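Putative sulfatase yidJ (PDB 2QZU) probably hydrolyses sulfate esters as a metal-dependent arylsulfatase of the alkaline phosphatase-like superfamily. Local coordinates at residues 197-202 and 240-245; 233-238 and 273-278. One frame throughout, in Å; residues are numbered along the deposited sequence.

Overall arrangement
Both contacts lie on the same side of the chain's centre, with their own centres about 12 Å apart, and their segments alternate along the chain. Contact 1 is partly buried and joins the start of helix 200-213 to the short helix 240-244 by an aromatic pair and a salt bridge with an exposed arginine. Contact 2 is buried and sets the turn of 233-238 against helix 267-299, relying on van der Waals packing, with a water bound to Glu236 and only weakly to Asn275. The two are tied directly: Trp199 NE1 donates to Leu237 O at 2.9 Å, and Lys243 NZ bonds to Glu236 O while its chain lies against Val238 and Asn278. Both also touch the second subunit.

Contact 1. Residues 197-202 and 240-245; sequences NQWGPE and DRYKEI
A salt bridge between Glu202 and Arg241, backed by a Trp199-Tyr242 aromatic pair, joins the N-terminal end of helix 200-213 to the short helix 240-244 in the alkaline phosphatase-like alpha/beta fold of the sulfatases. Arg241 NH2 donates to Glu202 OE2 at 2.7 Å, but the bond is bent (144°) and reaches the oxygen from well above the carboxylate plane, the two flat groups being turned 57° apart. The other oxygen is held from within its own segment, Gln198 NE2 giving a straighter bond to Glu202 OE1 of 3.1 Å, so that separate donors grip the two ends of the carboxylate. Arg241 leaves its backbone with CG between N and the carbonyl carbon (chi1 57°), which lays CG over the Tyr242 ring before the extended chain runs on to the glutamate. Deeper in, the indole six-membered ring and the phenol meet obliquely, centroids 5.7 Å apart, with Trp199 CZ3 nearest to Tyr242 CE2. The phenol hydroxyl is hydrogen-bonded to Glu288 of helix 267-299. Trp199 occupies the N-cap position, and Pro201 CD sits over the centre of its ring, 3.5 Å above the plane.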
loop_
_atom_site.group_PDB
_atom_site.type_symbol
_atom_site.label_atom_id
_atom_site.label_comp_id
_atom_site.label_asym_id
_atom_site.label_seq_id
_atom_site.Cartn_x
_atom_site.Cartn_y
_atom_site.Cartn_z
ATOM N N ASN A 197 -16.017 5.436 -8.799
ATOM C CA ASN A 197 -15.057 4.588 -9.501
ATOM C C ASN A 197 -14.374 5.399 -10.595
ATOM O O ASN A 197 -14.527 5.130 -11.784
ATOM C CB ASN A 197 -15.771 3.371 -10.103
ATOM C CG ASN A 197 -16.220 2.370 -9.045
ATOM O OD1 ASN A 197 -17.056 1.506 -9.307
ATOM N ND2 ASN A 197 -15.653 2.475 -7.846
ATOM N N GLN A 198 -13.619 6.404 -10.167
ATOM C CA GLN A 198 -12.903 7.294 -11.069
ATOM C C GLN A 198 -11.781 7.941 -10.267
ATOM O O GLN A 198 -11.903 8.097 -9.053
ATOM C CB GLN A 198 -13.866 8.361 -11.606
ATOM C CG GLN A 198 -13.228 9.433 -12.469
ATOM C CD GLN A 198 -14.258 10.244 -13.238
ATOM O OE1 GLN A 198 -15.294 10.631 -12.697
ATOM N NE2 GLN A 198 -13.975 10.507 -14.510
ATOM N N TRP A 199 -10.693 8.311 -10.936
ATOM C CA TRP A 199 -9.567 8.931 -10.242
ATOM C C TRP A 199 -10.039 10.250 -9.630
ATOM O O TRP A 199 -10.719 11.034 -10.285
ATOM C CB TRP A 199 -8.406 9.162 -11.221
ATOM C CG TRP A 199 -7.086 9.487 -10.557
ATOM C CD1 TRP A 199 -6.516 8.838 -9.492
ATOM C CD2 TRP A 199 -6.156 10.503 -10.948
ATOM N NE1 TRP A 199 -5.288 9.390 -9.200
ATOM C CE2 TRP A 199 -5.043 10.415 -10.079
ATOM C CE3 TRP A 199 -6.155 11.483 -11.952
ATOM C CZ2 TRP A 199 -3.936 11.269 -10.182
ATOM C CZ3 TRP A 199 -5.052 12.334 -12.057
ATOM C CH2 TRP A 199 -3.960 12.220 -11.176
ATOM N N GLY A 200 -9.678 10.478 -8.371
ATOM C CA GLY A 200 -10.090 11.685 -7.672
ATOM C C GLY A 200 -10.086 12.977 -8.470
ATOM O O GLY A 200 -11.138 13.598 -8.634
ATOM N N PRO A 201 -8.919 13.416 -8.972
ATOM C CA PRO A 201 -8.798 14.652 -9.752
ATOM C C PRO A 201 -9.734 14.708 -10.950
ATOM O O PRO A 201 -10.189 15.782 -11.333
ATOM C CB PRO A 201 -7.329 14.655 -10.166
ATOM C CG PRO A 201 -6.666 13.982 -8.999
ATOM C CD PRO A 201 -7.593 12.809 -8.756
ATOM N N GLU A 202 -9.997 13.546 -11.544
ATOM C CA GLU A 202 -10.884 13.447 -12.698
ATOM C C GLU A 202 -12.317 13.771 -12.309
ATOM O O GLU A 202 -12.987 14.561 -12.976
ATOM C CB GLU A 202 -10.844 12.034 -13.284
ATOM C CG GLU A 202 -9.845 11.833 -14.393
ATOM C CD GLU A 202 -9.941 10.444 -14.998
ATOM O OE1 GLU A 202 -11.070 10.025 -15.335
ATOM O OE2 GLU A 202 -8.893 9.779 -15.138
ATOM N N ASP A 240 -2.793 4.568 -15.528
ATOM C CA ASP A 240 -1.656 4.077 -16.295
ATOM C C ASP A 240 -1.157 5.005 -17.389
ATOM O O ASP A 240 0.047 5.058 -17.648
ATOM C CB ASP A 240 -1.990 2.715 -16.907
ATOM C CG ASP A 240 -2.288 1.669 -15.856
ATOM O OD1 ASP A 240 -1.520 1.588 -14.876
ATOM O OD2 ASP A 240 -3.283 0.927 -16.011
ATOM N N ARG A 241 -2.062 5.732 -18.037
ATOM C CA ARG A 241 -1.638 6.626 -19.110
ATOM C C ARG A 241 -0.668 7.702 -18.626
ATOM O O ARG A 241 0.196 8.149 -19.379
ATOM C CB ARG A 241 -2.851 7.256 -19.810
ATOM C CG ARG A 241 -3.808 8.039 -18.924
ATOM C CD ARG A 241 -4.971 8.561 -19.763
ATOM N NE ARG A 241 -5.890 9.422 -19.020
ATOM C CZ ARG A 241 -6.776 8.990 -18.128
ATOM N NH1 ARG A 241 -6.874 7.697 -17.853
ATOM N NH2 ARG A 241 -7.577 9.854 -17.518
ATOM N N TYR A 242 -0.795 8.116 -17.370
ATOM C CA TYR A 242 0.119 9.120 -16.839
ATOM C C TYR A 242 1.459 8.486 -16.469
ATOM O O TYR A 242 2.506 9.129 -16.557
ATOM C CB TYR A 242 -0.518 9.819 -15.635
ATOM C CG TYR A 242 -1.800 10.522 -16.008
ATOM C CD1 TYR A 242 -1.803 11.547 -16.958
ATOM C CD2 TYR A 242 -3.015 10.138 -15.453
ATOM C CE1 TYR A 242 -2.982 12.165 -17.344
ATOM C CE2 TYR A 242 -4.202 10.750 -15.832
ATOM C CZ TYR A 242 -4.175 11.764 -16.778
ATOM O OH TYR A 242 -5.345 12.374 -17.148
ATOM N N LYS A 243 1.432 7.217 -16.073
ATOM C CA LYS A 243 2.661 6.515 -15.725
ATOM C C LYS A 243 3.487 6.254 -16.985
ATOM O O LYS A 243 4.716 6.341 -16.961
ATOM C CB LYS A 243 2.350 5.180 -15.029
ATOM C CG LYS A 243 1.695 5.305 -13.659
ATOM C CD LYS A 243 1.534 3.928 -13.009
ATOM C CE LYS A 243 0.877 4.008 -11.642
ATOM N NZ LYS A 243 0.764 2.659 -11.007
ATOM N N GLU A 244 2.802 5.942 -18.083
ATOM C CA GLU A 244 3.458 5.661 -19.362
ATOM C C GLU A 244 4.359 6.804 -19.812
ATOM O O GLU A 244 5.370 6.585 -20.474
ATOM C CB GLU A 244 2.415 5.407 -20.457
ATOM C CG GLU A 244 2.376 3.980 -20.978
ATOM C CD GLU A 244 1.269 3.155 -20.349
ATOM O OE1 GLU A 244 0.085 3.502 -20.549
ATOM O OE2 GLU A 244 1.583 2.162 -19.659
ATOM N N ILE A 245 3.979 8.026 -19.460
ATOM C CA ILE A 245 4.743 9.205 -19.839
ATOM C C ILE A 245 6.154 9.211 -19.252
ATOM O O ILE A 245 7.071 9.782 -19.842
ATOM C CB ILE A 245 3.996 10.491 -19.403
ATOM C CG1 ILE A 245 2.672 10.597 -20.168
ATOM C CG2 ILE A 245 4.859 11.726 -19.656
ATOM C CD1 ILE A 245 1.770 11.711 -19.683
#

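Contact 2. Residues 233-238 and 273-278; sequences TGYELV and RNNIRN
Asn275, the first residue of 273-278 to meet the other segment, brings its amide oxygen to the edge of the Tyr235 ring, with OD1 3.7 Å from Tyr235 CD2 and close to the ring plane. The two side chains cross at about a right angle, the amide turned 54° from the ring, and Asn275 CB lies 4.0 Å from the same CD2. Its amide nitrogen turns back to bond Tyr271 O, one helical turn earlier, which fixes the way the oxygen faces. A water lies between this oxygen and Glu236: it is 2.8 Å from Glu236 OE1, with a longer and weak bond to Asn275 OD1. The residues met here belong to a type I beta turn from Gly234 to Leu237, closed by Leu237 N to Gly234 O and overlapped by an inverse gamma turn centred on Leu237, with a weak bond from Val238 N to Glu236 O; together they form part of the connection from strand 222-228 to helix 240-244. Ile276 points away from the turn, and its side chain packs on Met318 and on helix 251-254. At Asn278 the backbones come nearest, and its CB lies 3.3 Å from Tyr235 O. With CG beside the backbone N (chi1 -79°), the amide passes along the turn, and Asn278 OD1 ends 3.6 Å from Glu236 CA.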
loop_
_atom_site.group_PDB
_atom_site.type_symbol
_atom_site.label_atom_id
_atom_site.label_comp_id
_atom_site.label_asym_id
_atom_site.label_seq_id
_atom_site.Cartn_x
_atom_site.Cartn_y
_atom_site.Cartn_z
ATOM N N THR A 233 0.503 10.930 -1.172
ATOM C CA THR A 233 0.666 9.486 -1.228
ATOM C C THR A 233 -0.460 8.641 -1.713
ATOM O O THR A 233 -1.648 8.951 -1.561
ATOM C CB THR A 233 1.150 8.875 0.081
ATOM O OG1 THR A 233 0.429 9.449 1.171
ATOM C CG2 THR A 233 2.655 9.085 0.228
ATOM N N GLY A 234 -0.011 7.502 -2.217
ATOM C CA GLY A 234 -0.845 6.542 -2.868
ATOM C C GLY A 234 -0.291 7.024 -4.191
ATOM O O GLY A 234 -1.032 7.284 -5.128
ATOM N N TYR A 235 1.035 7.210 -4.224
ATOM C CA TYR A 235 1.717 7.703 -5.423
ATOM C C TYR A 235 1.437 6.815 -6.622
ATOM O O TYR A 235 1.342 7.301 -7.747
ATOM C CB TYR A 235 3.244 7.771 -5.234
ATOM C CG TYR A 235 3.749 8.749 -4.188
ATOM C CD1 TYR A 235 3.294 10.072 -4.145
ATOM C CD2 TYR A 235 4.704 8.352 -3.252
ATOM C CE1 TYR A 235 3.783 10.970 -3.190
ATOM C CE2 TYR A 235 5.197 9.237 -2.300
ATOM C CZ TYR A 235 4.734 10.543 -2.270
ATOM O OH TYR A 235 5.223 11.402 -1.310
ATOM N N GLU A 236 1.308 5.514 -6.382
ATOM C CA GLU A 236 1.057 4.568 -7.463
ATOM C C GLU A 236 -0.395 4.558 -7.914
ATOM O O GLU A 236 -0.730 3.986 -8.956
ATOM C CB GLU A 236 1.450 3.151 -7.032
ATOM C CG GLU A 236 0.374 2.406 -6.231
ATOM C CD GLU A 236 0.344 2.758 -4.755
ATOM O OE1 GLU A 236 0.932 3.788 -4.362
ATOM O OE2 GLU A 236 -0.284 2.001 -3.979
ATOM N N LEU A 237 -1.259 5.192 -7.128
ATOM C CA LEU A 237 -2.682 5.222 -7.433
ATOM C C LEU A 237 -3.020 6.360 -8.398
ATOM O O LEU A 237 -3.665 7.355 -8.036
ATOM C CB LEU A 237 -3.470 5.344 -6.130
ATOM C CG LEU A 237 -3.159 4.258 -5.092
ATOM C CD1 LEU A 237 -3.888 4.575 -3.805
ATOM C CD2 LEU A 237 -3.568 2.884 -5.621
ATOM N N VAL A 238 -2.560 6.192 -9.632
ATOM C CA VAL A 238 -2.757 7.151 -10.707
ATOM C C VAL A 238 -2.957 6.344 -11.990
ATOM O O VAL A 238 -2.349 5.283 -12.163
ATOM C CB VAL A 238 -1.521 8.084 -10.835
ATOM C CG1 VAL A 238 -0.244 7.259 -10.978
ATOM C CG2 VAL A 238 -1.695 9.033 -12.012
ATOM N N ARG A 273 14.212 7.296 -5.405
ATOM C CA ARG A 273 14.291 6.694 -6.730
ATOM C C ARG A 273 13.104 5.797 -7.099
ATOM O O ARG A 273 12.706 5.734 -8.260
ATOM C CB ARG A 273 15.593 5.896 -6.842
ATOM C CG ARG A 273 16.854 6.745 -6.731
ATOM C CD ARG A 273 18.103 5.874 -6.691
ATOM N NE ARG A 273 19.340 6.646 -6.795
ATOM C CZ ARG A 273 19.825 7.439 -5.844
ATOM N NH1 ARG A 273 19.182 7.582 -4.692
ATOM N NH2 ARG A 273 20.962 8.091 -6.044
ATOM N N ASN A 274 12.546 5.110 -6.109
ATOM C CA ASN A 274 11.428 4.197 -6.328
ATOM C C ASN A 274 10.069 4.885 -6.463
ATOM O O ASN A 274 9.108 4.265 -6.912
ATOM C CB ASN A 274 11.360 3.189 -5.173
ATOM C CG ASN A 274 10.459 2.007 -5.476
ATOM O OD1 ASN A 274 9.812 1.466 -4.580
ATOM N ND2 ASN A 274 10.425 1.592 -6.737
ATOM N N ASN A 275 9.987 6.159 -6.083
ATOM C CA ASN A 275 8.714 6.875 -6.133
ATOM C C ASN A 275 8.634 8.137 -6.991
ATOM O O ASN A 275 7.538 8.646 -7.232
ATOM C CB ASN A 275 8.278 7.233 -4.708
ATOM C CG ASN A 275 7.925 6.014 -3.885
ATOM O OD1 ASN A 275 6.862 5.415 -4.067
ATOM N ND2 ASN A 275 8.818 5.629 -2.981
ATOM N N ILE A 276 9.771 8.644 -7.457
ATOM C CA ILE A 276 9.752 9.866 -8.253
ATOM C C ILE A 276 8.947 9.764 -9.552
ATOM O O ILE A 276 8.270 10.723 -9.937
ATOM C CB ILE A 276 11.197 10.367 -8.553
ATOM C CG1 ILE A 276 11.148 11.783 -9.137
ATOM C CG2 ILE A 276 11.905 9.415 -9.500
ATOM C CD1 ILE A 276 10.574 12.827 -8.193
ATOM N N ARG A 277 8.995 8.613 -10.220
ATOM C CA ARG A 277 8.244 8.438 -11.465
ATOM C C ARG A 277 6.743 8.581 -11.258
ATOM O O ARG A 277 6.068 9.286 -12.016
ATOM C CB ARG A 277 8.518 7.064 -12.089
ATOM C CG ARG A 277 9.830 6.968 -12.843
ATOM C CD ARG A 277 9.920 5.670 -13.644
ATOM N NE ARG A 277 11.200 5.564 -14.338
ATOM C CZ ARG A 277 11.546 4.552 -15.126
ATOM N NH1 ARG A 277 10.705 3.547 -15.329
ATOM N NH2 ARG A 277 12.737 4.546 -15.710
ATOM N N ASN A 278 6.217 7.905 -10.242
ATOM C CA ASN A 278 4.787 7.970 -9.974
ATOM C C ASN A 278 4.385 9.331 -9.425
ATOM O O ASN A 278 3.251 9.765 -9.618
ATOM C CB ASN A 278 4.369 6.840 -9.032
ATOM C CG ASN A 278 4.218 5.509 -9.758
ATOM O OD1 ASN A 278 4.265 4.441 -9.147
ATOM N ND2 ASN A 278 4.025 5.575 -11.070
HETATM O O HOH W 1 3.702 4.279 -4.103
#